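Local coordinates for protein capsid (Human calicivirus NLV/Boxer/2001/US, PDB 4RDL) that forms the protruding domain of the norovirus capsid and binds the Lewis y tetrasaccharide, a histo-blood group antigen, at residues C69-R74 with L170-V175; L115-V120 with V136-Y141. All coordinates share one frame; numbering follows the deposited sequence.

Contact 1 (C69-R74 with L170-V175)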
loop_
_atom_site.group_PDB
_atom_site.type_symbol
_atom_site.label_atom_id
_atom_site.label_comp_id
_atom_site.label_asym_id
_atom_site.label_seq_id
_atom_site.Cartn_x
_atom_site.Cartn_y
_atom_site.Cartn_z
ATOM N N CYS A 69 -3.511 2.391 -3.132
ATOM C CA CYS A 69 -4.278 3.531 -3.618
ATOM C C CYS A 69 -4.413 4.673 -2.614
ATOM O O CYS A 69 -4.897 5.749 -2.954
ATOM C CB CYS A 69 -5.678 3.075 -4.038
ATOM S SG CYS A 69 -5.654 1.871 -5.381
ATOM N N ILE A 70 -4.022 4.437 -1.366
ATOM C CA ILE A 70 -4.333 5.385 -0.309
ATOM C C ILE A 70 -3.602 6.718 -0.456
ATOM O O ILE A 70 -2.373 6.752 -0.592
ATOM C CB ILE A 70 -4.023 4.783 1.076
ATOM C CG1 ILE A 70 -4.861 3.523 1.318
ATOM C CG2 ILE A 70 -4.267 5.817 2.179
ATOM C CD1 ILE A 70 -4.379 2.724 2.518
ATOM N N ALA A 71 -4.379 7.803 -0.435
ATOM C CA ALA A 71 -3.853 9.167 -0.438
ATOM C C ALA A 71 -3.084 9.495 -1.710
ATOM O O ALA A 71 -2.103 10.230 -1.688
ATOM C CB ALA A 71 -3.004 9.430 0.812
ATOM N N ARG A 72 -3.554 8.945 -2.822
ATOM C CA ARG A 72 -2.979 9.233 -4.129
ATOM C C ARG A 72 -3.996 9.923 -5.019
ATOM O O ARG A 72 -5.196 9.907 -4.725
ATOM C CB ARG A 72 -2.466 7.948 -4.784
ATOM C CG ARG A 72 -1.278 7.350 -4.035
ATOM C CD ARG A 72 -0.727 6.110 -4.710
ATOM N NE ARG A 72 0.293 5.461 -3.891
ATOM C CZ ARG A 72 1.596 5.467 -4.161
ATOM N NH1 ARG A 72 2.055 6.100 -5.232
ATOM N NH2 ARG A 72 2.444 4.834 -3.355
ATOM N N MET A 73 -3.499 10.537 -6.089
ATOM C CA MET A 73 -4.330 11.150 -7.120
ATOM C C MET A 73 -3.757 10.808 -8.480
ATOM O O MET A 73 -2.588 10.427 -8.605
ATOM C CB MET A 73 -4.344 12.673 -6.988
ATOM C CG MET A 73 -4.677 13.213 -5.608
ATOM S SD MET A 73 -4.461 15.016 -5.647
ATOM C CE MET A 73 -4.660 15.430 -3.915
ATOM N N ARG A 74 -4.579 10.982 -9.506
ATOM C CA ARG A 74 -4.126 10.837 -10.881
ATOM C C ARG A 74 -4.857 11.843 -11.746
ATOM O O ARG A 74 -6.033 12.126 -11.524
ATOM C CB ARG A 74 -4.381 9.420 -11.403
ATOM C CG ARG A 74 -3.932 9.206 -12.850
ATOM C CD ARG A 74 -3.911 7.725 -13.209
ATOM N NE ARG A 74 -3.534 7.519 -14.606
ATOM C CZ ARG A 74 -3.027 6.392 -15.087
ATOM N NH1 ARG A 74 -2.830 5.355 -14.280
ATOM N NH2 ARG A 74 -2.711 6.306 -16.376
ATOM N N LEU A 170 0.037 11.247 -8.455
ATOM C CA LEU A 170 0.516 12.031 -7.323
ATOM C C LEU A 170 0.355 11.227 -6.048
ATOM O O LEU A 170 -0.608 10.473 -5.892
ATOM C CB LEU A 170 -0.269 13.338 -7.210
ATOM C CG LEU A 170 -0.315 14.226 -8.464
ATOM C CD1 LEU A 170 -1.665 14.090 -9.167
ATOM C CD2 LEU A 170 -0.066 15.665 -8.071
ATOM N N GLU A 171 1.313 11.383 -5.140
ATOM C CA GLU A 171 1.243 10.729 -3.842
ATOM C C GLU A 171 1.446 11.756 -2.740
ATOM O O GLU A 171 2.201 12.716 -2.894
ATOM C CB GLU A 171 2.283 9.623 -3.720
ATOM C CG GLU A 171 2.028 8.751 -2.496
ATOM C CD GLU A 171 3.221 7.922 -2.091
ATOM O OE1 GLU A 171 3.142 7.286 -1.012
ATOM O OE2 GLU A 171 4.222 7.900 -2.845
ATOM N N LEU A 172 0.764 11.551 -1.623
ATOM C CA LEU A 172 0.859 12.460 -0.494
ATOM C C LEU A 172 2.163 12.245 0.269
ATOM O O LEU A 172 2.341 11.231 0.940
ATOM C CB LEU A 172 -0.341 12.257 0.433
ATOM C CG LEU A 172 -0.407 13.238 1.605
ATOM C CD1 LEU A 172 -0.548 14.679 1.107
ATOM C CD2 LEU A 172 -1.562 12.867 2.529
ATOM N N THR A 173 3.078 13.203 0.175
ATOM C CA THR A 173 4.373 13.078 0.847
ATOM C C THR A 173 4.315 13.595 2.280
ATOM O O THR A 173 4.811 12.947 3.208
ATOM C CB THR A 173 5.472 13.813 0.068
ATOM O OG1 THR A 173 5.525 13.259 -1.250
ATOM C CG2 THR A 173 6.836 13.654 0.733
ATOM N N TRP A 174 3.719 14.764 2.459
ATOM C CA TRP A 174 3.513 15.308 3.790
ATOM C C TRP A 174 2.384 16.343 3.775
ATOM O O TRP A 174 1.893 16.726 2.702
ATOM C CB TRP A 174 4.821 15.863 4.392
ATOM C CG TRP A 174 5.435 17.052 3.684
ATOM C CD1 TRP A 174 6.087 17.054 2.480
ATOM C CD2 TRP A 174 5.497 18.395 4.177
ATOM N NE1 TRP A 174 6.523 18.329 2.181
ATOM C CE2 TRP A 174 6.182 19.169 3.214
ATOM C CE3 TRP A 174 5.034 19.024 5.342
ATOM C CZ2 TRP A 174 6.415 20.536 3.375
ATOM C CZ3 TRP A 174 5.275 20.378 5.506
ATOM C CH2 TRP A 174 5.952 21.122 4.522
ATOM N N VAL A 175 1.959 16.761 4.965
ATOM C CA VAL A 175 0.830 17.660 5.137
ATOM C C VAL A 175 1.223 18.759 6.114
ATOM O O VAL A 175 1.923 18.500 7.096
ATOM C CB VAL A 175 -0.407 16.901 5.693
ATOM C CG1 VAL A 175 -1.574 17.859 5.937
ATOM C CG2 VAL A 175 -0.815 15.772 4.751
HETATM O O HOH W 1 5.505 4.831 -2.412
HETATM O O HOH W 2 0.535 7.958 -7.007
#
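Arg-72 and Glu-171 form an antiparallel non-hydrogen-bonded pair on neighbouring strands, their side chains on the same face of the sheet and their charged ends stacked. The guanidinium and carboxylate planes lie 16° apart, and Glu-171 CD sits over one guanidinium face, displaced toward its rim, 3.4 Å from Arg-72 NH2. The salt bridge from NH2 to Glu-171 OE1 is purely electrostatic: the oxygen lies well out of the guanidinium plane. Both side chains are extended, Arg-72 from CG to NE and Glu-171 beyond a CG anti to the backbone N (chi1 -168°), which brings the two flat groups into overlap. One water accepts from Arg-72 NH2; a second, in the plane at the guanidinium edge, accepts from Arg-72 NH1 and gives a weak bond to Leu-170 O. On the other face of the sheet, Met-73 and Leu-170 form a hydrogen-bonded pair, with Met-73 CB against Leu-170 CD1 at 3.7 Å. Their backbones are tied by Leu-170 N to Met-73 O at 2.8 Å and by Met-73 N to Leu-170 O at 2.9 Å. Just before strand 72-80 begins, Ala-71 CB meets Leu-172 CB at 3.9 Å, and a less straight bond (139° at the hydrogen) runs from Leu-172 N to Ala-71 O. Ala-71 lies in the type II turn 69-72. Glu-171 OE1 also has a salt bridge to Arg-72 of the second subunit, placing the charged pair at the dimer interface; Glu-171 of that subunit lies close by, its like charge probably offset by the arginines. On the Met-73 face, Leu-170 and Leu-172 pack on Met-117 of strand 113-121, and Met-73 reaches Ile-138 of strand 133-139. Strand 167-177 thus lies between strands 72-80 and 113-121 in an antiparallel sheet.

Contact 2 (L115-V120 with V136-Y141). With FUC (alpha-L-fucopyranose), chain C.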
loop_
_atom_site.group_PDB
_atom_site.type_symbol
_atom_site.label_atom_id
_atom_site.label_comp_id
_atom_site.label_asym_id
_atom_site.label_seq_id
_atom_site.Cartn_x
_atom_site.Cartn_y
_atom_site.Cartn_z
ATOM N N LEU A 115 -1.641 19.931 1.110
ATOM C CA LEU A 115 -1.176 18.611 0.711
ATOM C C LEU A 115 0.079 18.754 -0.132
ATOM O O LEU A 115 0.037 19.302 -1.239
ATOM C CB LEU A 115 -2.249 17.883 -0.100
ATOM C CG LEU A 115 -3.659 17.878 0.498
ATOM C CD1 LEU A 115 -4.641 17.270 -0.499
ATOM C CD2 LEU A 115 -3.682 17.116 1.828
ATOM N N HIS A 116 1.195 18.270 0.395
ATOM C CA HIS A 116 2.462 18.338 -0.323
ATOM C C HIS A 116 2.648 17.034 -1.066
ATOM O O HIS A 116 2.916 15.992 -0.457
ATOM C CB HIS A 116 3.616 18.592 0.651
ATOM C CG HIS A 116 3.471 19.872 1.410
ATOM N ND1 HIS A 116 4.055 21.051 0.992
ATOM C CD2 HIS A 116 2.769 20.172 2.528
ATOM C CE1 HIS A 116 3.738 22.016 1.838
ATOM N NE2 HIS A 116 2.950 21.511 2.772
ATOM N N MET A 117 2.483 17.101 -2.385
ATOM C CA MET A 117 2.452 15.911 -3.225
ATOM C C MET A 117 3.760 15.728 -3.965
ATOM O O MET A 117 4.402 16.696 -4.387
ATOM C CB MET A 117 1.324 16.007 -4.260
ATOM C CG MET A 117 -0.039 16.404 -3.706
ATOM S SD MET A 117 -0.752 15.221 -2.552
ATOM C CE MET A 117 -1.139 13.843 -3.619
ATOM N N THR A 118 4.137 14.473 -4.148
ATOM C CA THR A 118 5.193 14.128 -5.078
ATOM C C THR A 118 4.509 13.478 -6.271
ATOM O O THR A 118 3.540 12.745 -6.100
ATOM C CB THR A 118 6.197 13.174 -4.429
ATOM O OG1 THR A 118 6.940 13.887 -3.433
ATOM C CG2 THR A 118 7.164 12.612 -5.462
ATOM N N PHE A 119 4.980 13.744 -7.485
ATOM C CA PHE A 119 4.326 13.149 -8.641
ATOM C C PHE A 119 5.296 12.682 -9.712
ATOM O O PHE A 119 6.451 13.117 -9.767
ATOM C CB PHE A 119 3.266 14.084 -9.244
ATOM C CG PHE A 119 3.824 15.340 -9.867
ATOM C CD1 PHE A 119 4.312 15.336 -11.172
ATOM C CD2 PHE A 119 3.841 16.531 -9.157
ATOM C CE1 PHE A 119 4.811 16.493 -11.742
ATOM C CE2 PHE A 119 4.329 17.693 -9.727
ATOM C CZ PHE A 119 4.817 17.671 -11.016
ATOM N N VAL A 120 4.802 11.789 -10.566
ATOM C CA VAL A 120 5.555 11.319 -11.717
ATOM C C VAL A 120 4.645 11.247 -12.937
ATOM O O VAL A 120 3.456 10.925 -12.822
ATOM C CB VAL A 120 6.167 9.918 -11.465
ATOM C CG1 VAL A 120 7.242 9.985 -10.368
ATOM C CG2 VAL A 120 5.094 8.884 -11.120
ATOM N N VAL A 136 4.455 19.282 -5.811
ATOM C CA VAL A 136 3.516 20.389 -5.876
ATOM C C VAL A 136 2.657 20.406 -4.621
ATOM O O VAL A 136 2.462 19.372 -3.982
ATOM C CB VAL A 136 2.637 20.286 -7.144
ATOM C CG1 VAL A 136 1.661 19.135 -7.037
ATOM C CG2 VAL A 136 1.906 21.601 -7.418
ATOM N N VAL A 137 2.178 21.589 -4.255
ATOM C CA VAL A 137 1.271 21.739 -3.129
ATOM C C VAL A 137 -0.153 21.867 -3.661
ATOM O O VAL A 137 -0.404 22.596 -4.632
ATOM C CB VAL A 137 1.620 22.985 -2.294
ATOM C CG1 VAL A 137 0.641 23.148 -1.143
ATOM C CG2 VAL A 137 3.055 22.898 -1.792
ATOM N N ILE A 138 -1.075 21.140 -3.038
ATOM C CA ILE A 138 -2.496 21.262 -3.341
ATOM C C ILE A 138 -3.257 21.633 -2.070
ATOM O O ILE A 138 -3.215 20.904 -1.070
ATOM C CB ILE A 138 -3.061 19.944 -3.922
ATOM C CG1 ILE A 138 -2.311 19.574 -5.214
ATOM C CG2 ILE A 138 -4.571 20.055 -4.179
ATOM C CD1 ILE A 138 -2.738 18.250 -5.807
ATOM N N HIS A 139 -3.953 22.761 -2.110
ATOM C CA HIS A 139 -4.811 23.181 -1.005
ATOM C C HIS A 139 -6.104 22.384 -1.021
ATOM O O HIS A 139 -6.802 22.359 -2.036
ATOM C CB HIS A 139 -5.171 24.663 -1.151
ATOM C CG HIS A 139 -4.003 25.587 -1.014
ATOM N ND1 HIS A 139 -4.082 26.933 -1.308
ATOM C CD2 HIS A 139 -2.732 25.363 -0.608
ATOM C CE1 HIS A 139 -2.908 27.497 -1.086
ATOM N NE2 HIS A 139 -2.071 26.570 -0.658
ATOM N N SER A 140 -6.450 21.751 0.099
ATOM C CA SER A 140 -7.762 21.108 0.205
ATOM C C SER A 140 -8.779 22.101 0.780
ATOM O O SER A 140 -9.457 21.834 1.781
ATOM C CB SER A 140 -7.711 19.802 1.006
ATOM O OG SER A 140 -7.149 20.002 2.285
ATOM N N TYR A 141 -8.859 23.259 0.132
ATOM C CA TYR A 141 -9.747 24.343 0.540
ATOM C C TYR A 141 -9.816 25.364 -0.583
ATOM O O TYR A 141 -9.043 25.271 -1.543
ATOM C CB TYR A 141 -9.284 24.991 1.859
ATOM C CG TYR A 141 -7.841 25.462 1.895
ATOM C CD1 TYR A 141 -7.504 26.769 1.550
ATOM C CD2 TYR A 141 -6.815 24.598 2.288
ATOM C CE1 TYR A 141 -6.190 27.206 1.593
ATOM C CE2 TYR A 141 -5.492 25.024 2.330
ATOM C CZ TYR A 141 -5.189 26.329 1.988
ATOM O OH TYR A 141 -3.887 26.765 2.032
HETATM C C1 FUC C . 5.657 24.781 3.246
HETATM C C2 FUC C . 6.292 24.656 1.925
HETATM C C3 FUC C . 7.363 25.665 1.759
HETATM C C4 FUC C . 8.384 25.600 2.837
HETATM C C5 FUC C . 7.754 25.618 4.218
HETATM C C6 FUC C . 8.754 25.414 5.290
HETATM O O2 FUC C . 5.321 24.825 0.931
HETATM O O3 FUC C . 7.958 25.545 0.506
HETATM O O4 FUC C . 9.141 24.448 2.694
HETATM O O5 FUC C . 6.698 24.660 4.340
#
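Leu-115 O accepts the backbone N-H of Ile-138 at 2.8 Å, nearly straight at 169°, and also receives a CA-H...O contact from Val-137 CA at 3.3 Å. Leu-115 N returns a bond to Ile-138 O, and Met-117 and Val-136 repeat the reciprocal pattern, giving the ladder of an antiparallel beta hairpin. Between these pairs, His-116 and Val-137 lie side by side, with Val-137 CG2 3.5 Å from His-116 ND1. The imidazole turns its edge to fucose: O2 of the sugar lies in the ring plane, 3.3 Å from His-116 CE1, and a galactose of the glycan also touches the side chain. NE2 is hydrogen-bonded to Ser-176 OG, and the ring stacks with Trp-174, restraining its rotation. The opposite sheet face is apolar. Met-117 CG, anti to the carbonyl carbon (chi1 -49°), lies 3.9 Å from Ile-138 CD1; the bends beyond it lead the side-chain end away from 136-141. Phe-119 crosses Val-136 at about a right angle, Phe-119 CD2 touching Val-136 CG1 at 4.0 Å. Chemically the hairpin is two-sided: one face contributes to a hydrophobic layer, the other presents a histidine edge whose CE1, directed at the fucose O2, is consistent with a weak C-H...O contact.

Contacts 1 and 2 lie side by side in one antiparallel sheet, their centres about 8 Å apart, and meet where strands 167-177 and 113-121 are neighbours. Glu-171 N lies 2.8 Å from Thr-118 O, and Thr-173 OG1 lies 2.7 Å from Thr-118 OG1, both probable hydrogen bonds. Met-117 CE packs 3.4 Å from Glu-171 C, against the backbone of strand 167-177. Thr-173 and Trp-174 form a classic beta bulge opposite His-116, and Trp-174 and His-116 both line the glycan pocket with Asp-114 and Ser-176. Contact 1 reaches the glycan through Trp-174, which touches fucose, whereas the side chain of Leu-172 stays about 11 Å from the galactose.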